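Local coordinates for protein 2,3-dihydroxybenzoate-AMP ligase (Mycobacterium smegmatis, PDB 5KEI) that belongs to the ANL clan of AMP-binding enzymes, pairing a large AMP-binding region with a small C-terminal domain, at residues P207-V212 and I223-Q228; A486-P491 and C500-F505. All blocks are in the same frame, centred on the assembly; numbering follows the deposited sequence.

Contact 1: residues P207-V212 and I223-Q228; sequences PALLLV and IPRTHQ
The methyl of Ala208 sits squarely over one face of the His227 imidazole, 3.4 Å from CB to the ring centroid and only 8° off the ring normal, a CH-pi contact. At the ring's edge, in its plane, a water joins His227 NE2 to the carbonyl oxygen of Pro207, while the second nitrogen, ND1, is hydrogen-bonded to the backbone N of Leu47, so polar partners at both nitrogens fix the ring's rotation beneath the methyl. Further along, Leu211 lies slantwise against Arg225, its CD1 3.5 Å from Arg225 CG. Bends at chi2 and chi3 (-72° and -52°) turn the arginine chain out of an extended path, and its guanidinium forms a salt bridge from NE to Asp229 and a hydrogen bond from NH1 to the Ala356 carbonyl. On the same face, Leu209 CD1 lies 4.1 Å from Arg225 CB, the two side chains running side by side. The Pro224 ring occupies the other face, where its CB meets Leu210 CD2 at 3.8 Å and Pro207 CG at 4.0 Å. The backbones pair antiparallel: Leu211 and Ile223 exchange two hydrogen bonds, and Arg225 N donates to Leu209 O at 3.1 Å. Arg225 O takes a short bond from Ala208 N, 2.7 Å, and a weak one from Leu209 N. This is a classic beta bulge in a buried hairpin at the margin of the seven-stranded mixed sheet; its connecting loop is consistent with the glycine-rich, phosphate-binding signature loop of AMP-binding enzymes.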
# COMPACT_ATOMS: atom_id res chain seq x y z
N PRO A 207 -7.89 11.69 5.72
CA PRO A 207 -7.87 10.28 5.30
C PRO A 207 -9.23 9.72 4.92
O PRO A 207 -10.17 9.88 5.67
CB PRO A 207 -7.33 9.56 6.55
CG PRO A 207 -6.44 10.55 7.18
CD PRO A 207 -7.10 11.88 6.96
N ALA A 208 -9.30 9.06 3.77
CA ALA A 208 -10.50 8.36 3.38
C ALA A 208 -10.39 6.91 3.83
O ALA A 208 -11.36 6.34 4.32
CB ALA A 208 -10.70 8.42 1.87
N LEU A 209 -9.20 6.33 3.63
CA LEU A 209 -8.94 4.95 4.07
C LEU A 209 -7.47 4.79 4.47
O LEU A 209 -6.66 5.67 4.20
CB LEU A 209 -9.31 3.94 2.97
CG LEU A 209 -8.81 4.14 1.53
CD1 LEU A 209 -7.31 3.95 1.39
CD2 LEU A 209 -9.52 3.19 0.57
N LEU A 210 -7.13 3.66 5.10
CA LEU A 210 -5.71 3.36 5.36
C LEU A 210 -5.27 2.14 4.55
O LEU A 210 -5.90 1.07 4.58
CB LEU A 210 -5.46 3.14 6.86
CG LEU A 210 -6.00 4.22 7.82
CD1 LEU A 210 -5.84 3.85 9.29
CD2 LEU A 210 -5.36 5.59 7.56
N LEU A 211 -4.20 2.29 3.79
CA LEU A 211 -3.60 1.13 3.12
C LEU A 211 -2.54 0.53 4.03
O LEU A 211 -2.07 1.18 4.97
CB LEU A 211 -2.99 1.51 1.77
CG LEU A 211 -3.91 2.14 0.72
CD1 LEU A 211 -3.08 2.73 -0.39
CD2 LEU A 211 -4.86 1.10 0.14
N VAL A 212 -2.18 -0.71 3.75
CA VAL A 212 -1.08 -1.39 4.42
C VAL A 212 0.20 -1.29 3.59
O VAL A 212 0.17 -1.39 2.37
CB VAL A 212 -1.44 -2.86 4.70
CG1 VAL A 212 -0.26 -3.60 5.28
CG2 VAL A 212 -2.62 -2.93 5.67
N ILE A 223 -0.87 3.46 5.89
CA ILE A 223 -0.67 4.59 5.00
C ILE A 223 -1.99 5.31 4.79
O ILE A 223 -2.94 4.72 4.25
CB ILE A 223 -0.11 4.12 3.64
CG1 ILE A 223 1.30 3.53 3.83
CG2 ILE A 223 -0.07 5.26 2.65
CD1 ILE A 223 1.75 2.62 2.71
N PRO A 224 -2.07 6.58 5.22
CA PRO A 224 -3.34 7.30 5.05
C PRO A 224 -3.44 7.89 3.64
O PRO A 224 -2.53 8.56 3.15
CB PRO A 224 -3.27 8.39 6.11
CG PRO A 224 -1.81 8.67 6.25
CD PRO A 224 -1.07 7.38 5.94
N ARG A 225 -4.53 7.58 2.95
CA ARG A 225 -4.74 8.20 1.65
C ARG A 225 -5.96 9.08 1.82
O ARG A 225 -7.00 8.65 2.32
CB ARG A 225 -4.92 7.16 0.54
CG ARG A 225 -3.81 6.08 0.49
CD ARG A 225 -2.47 6.61 -0.04
NE ARG A 225 -2.65 7.29 -1.32
CZ ARG A 225 -2.30 6.82 -2.51
NH1 ARG A 225 -1.69 5.65 -2.63
NH2 ARG A 225 -2.55 7.54 -3.59
N THR A 226 -5.82 10.34 1.44
CA THR A 226 -6.92 11.26 1.57
C THR A 226 -7.91 11.04 0.44
O THR A 226 -7.60 10.39 -0.56
CB THR A 226 -6.43 12.70 1.55
OG1 THR A 226 -5.88 12.99 0.26
CG2 THR A 226 -5.37 12.89 2.59
N HIS A 227 -9.12 11.57 0.61
CA HIS A 227 -10.14 11.54 -0.44
C HIS A 227 -9.58 12.19 -1.69
O HIS A 227 -9.68 11.64 -2.80
CB HIS A 227 -11.42 12.26 -0.00
CG HIS A 227 -12.12 11.63 1.16
ND1 HIS A 227 -13.12 10.68 1.01
CD2 HIS A 227 -12.02 11.85 2.49
CE1 HIS A 227 -13.57 10.33 2.19
NE2 HIS A 227 -12.92 11.02 3.11
N GLN A 228 -8.97 13.36 -1.51
CA GLN A 228 -8.43 14.13 -2.61
C GLN A 228 -7.46 13.30 -3.46
O GLN A 228 -7.57 13.26 -4.69
CB GLN A 228 -7.72 15.39 -2.10
CG GLN A 228 -8.62 16.48 -1.44
CD GLN A 228 -9.36 17.36 -2.47
OE1 GLN A 228 -9.66 16.92 -3.58
NE2 GLN A 228 -9.64 18.62 -2.11
O HOH W 1 -13.10 10.22 6.13

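Contact 2: residues A486-P491 and C500-F505; sequences AAVALP and CAVVVF
Cys500 opens the pairing opposite Val488, in an antiparallel hydrogen-bonded pair. Its N donates to Val488 O over 2.8 Å, and its O receives Val488 N at 2.9 Å, the latter donor tilted 31° from the carbonyl plane. With SG anti to the backbone N (chi1 -164°), the sulfur of Cys500 stays 4.2 Å from Leu490 CD1, and the closer touch is by CB: Leu490 CD1 reaches back along the hairpin to within 3.5 Å of Cys500 CB. Ala501 follows on the other face, facing Ala487 in a non-hydrogen-bonded pair with the two CA atoms 4.6 Å apart. The two methyls do not touch, and the contact here is a CA-H...O approach from Ala501 CA to Ala486 O, 3.5 Å. Val502 returns to the Cys500 face and forms the second hydrogen-bonded pair: its N donates to Ala486 O, 2.9 Å, and its O accepts from Ala486 N. The CG2 methyl of Val502 meets CG2 of Val488 diagonally across the strands at 4.0 Å; in both valines this branch stands anti to the carbonyl carbon. On its other edge the strand pairs with 532-535 through the backbone of Ala501 (to Ala532 and Val534) and Val503 (to Val534 and Met536). The 500-505 strand is thus central in a three-stranded mixed sheet, antiparallel to 482-492 and parallel to 532-535. Ile552 of helix 549-553 packs on Ala486, Val488 and Val502, whereas helix 469-477 covers the face bearing Ala487 and Ala501. Polar groups of these helices grip the outer strand as well: Glu473 accepts from Ala487 N and Lys549 donates to Ala487 O.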
# COMPACT_ATOMS: atom_id res chain seq x y z
N ALA A 486 20.24 2.71 15.39
CA ALA A 486 21.21 2.59 14.30
C ALA A 486 22.22 1.46 14.56
O ALA A 486 22.95 1.48 15.54
CB ALA A 486 21.94 3.91 14.09
N ALA A 487 22.22 0.46 13.68
CA ALA A 487 23.19 -0.63 13.76
C ALA A 487 24.40 -0.21 12.94
O ALA A 487 24.29 0.05 11.74
CB ALA A 487 22.61 -1.95 13.26
N VAL A 488 25.54 -0.12 13.59
CA VAL A 488 26.72 0.43 12.96
C VAL A 488 27.86 -0.61 13.00
O VAL A 488 27.92 -1.45 13.91
CB VAL A 488 27.14 1.74 13.65
CG1 VAL A 488 28.18 2.44 12.86
CG2 VAL A 488 25.93 2.67 13.81
N ALA A 489 28.72 -0.57 11.99
CA ALA A 489 29.87 -1.46 11.89
C ALA A 489 31.11 -0.81 12.47
O ALA A 489 31.47 0.30 12.10
CB ALA A 489 30.11 -1.86 10.43
N LEU A 490 31.75 -1.52 13.40
CA LEU A 490 33.04 -1.10 13.94
C LEU A 490 34.09 -2.15 13.64
O LEU A 490 33.81 -3.35 13.75
CB LEU A 490 32.93 -0.88 15.44
CG LEU A 490 31.96 0.23 15.81
CD1 LEU A 490 31.70 0.17 17.29
CD2 LEU A 490 32.50 1.58 15.39
N PRO A 491 35.29 -1.72 13.20
CA PRO A 491 36.44 -2.61 13.03
C PRO A 491 36.73 -3.38 14.30
O PRO A 491 36.81 -2.79 15.37
CB PRO A 491 37.57 -1.64 12.70
CG PRO A 491 36.88 -0.57 11.93
CD PRO A 491 35.56 -0.38 12.64
N CYS A 500 27.54 -2.34 16.56
CA CYS A 500 27.19 -1.41 17.62
C CYS A 500 25.80 -0.80 17.43
O CYS A 500 25.54 -0.09 16.45
CB CYS A 500 28.22 -0.30 17.74
SG CYS A 500 28.07 0.55 19.31
N ALA A 501 24.92 -1.09 18.38
CA ALA A 501 23.57 -0.53 18.38
C ALA A 501 23.55 0.80 19.11
O ALA A 501 23.61 0.87 20.34
CB ALA A 501 22.56 -1.49 19.01
N VAL A 502 23.51 1.86 18.32
CA VAL A 502 23.35 3.20 18.83
C VAL A 502 21.85 3.53 18.89
O VAL A 502 21.18 3.61 17.87
CB VAL A 502 24.10 4.22 17.95
CG1 VAL A 502 24.13 5.57 18.63
CG2 VAL A 502 25.50 3.73 17.69
N VAL A 503 21.35 3.72 20.10
CA VAL A 503 19.92 3.80 20.32
C VAL A 503 19.48 5.12 20.99
O VAL A 503 20.15 5.60 21.91
CB VAL A 503 19.46 2.61 21.20
CG1 VAL A 503 18.00 2.78 21.69
CG2 VAL A 503 19.65 1.30 20.45
N VAL A 504 18.37 5.69 20.53
CA VAL A 504 17.69 6.75 21.27
C VAL A 504 16.55 6.15 22.07
O VAL A 504 15.58 5.66 21.50
CB VAL A 504 17.15 7.84 20.36
CG1 VAL A 504 16.34 8.87 21.16
CG2 VAL A 504 18.27 8.50 19.60
N PHE A 505 16.67 6.18 23.40
CA PHE A 505 15.67 5.55 24.26
C PHE A 505 14.47 6.42 24.51
O PHE A 505 14.55 7.66 24.49
CB PHE A 505 16.27 5.16 25.61
CG PHE A 505 17.14 3.95 25.57
CD1 PHE A 505 16.59 2.70 25.39
CD2 PHE A 505 18.51 4.05 25.75
CE1 PHE A 505 17.39 1.57 25.37
CE2 PHE A 505 19.32 2.94 25.72
CZ PHE A 505 18.75 1.69 25.53

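Contact 1 and contact 2 are both antiparallel hairpins, met in series along the chain: 207-212 with 223-228 is complete long before 486-491 with 500-505 begins. They share no beta sheet. The first lies at one margin of a seven-stranded mixed sheet in the large AMP-binding region, the second in a three-stranded sheet of the C-terminal domain. Their centres are 34 Å apart and their nearest atoms about 22 Å, without touching. The centre of contact 1 lies about 10 Å, and that of contact 2 about 30 Å, from the centre of the chain, in keeping with the large-body, small-lid architecture of ANL enzymes, whose C-terminal domain can change orientation.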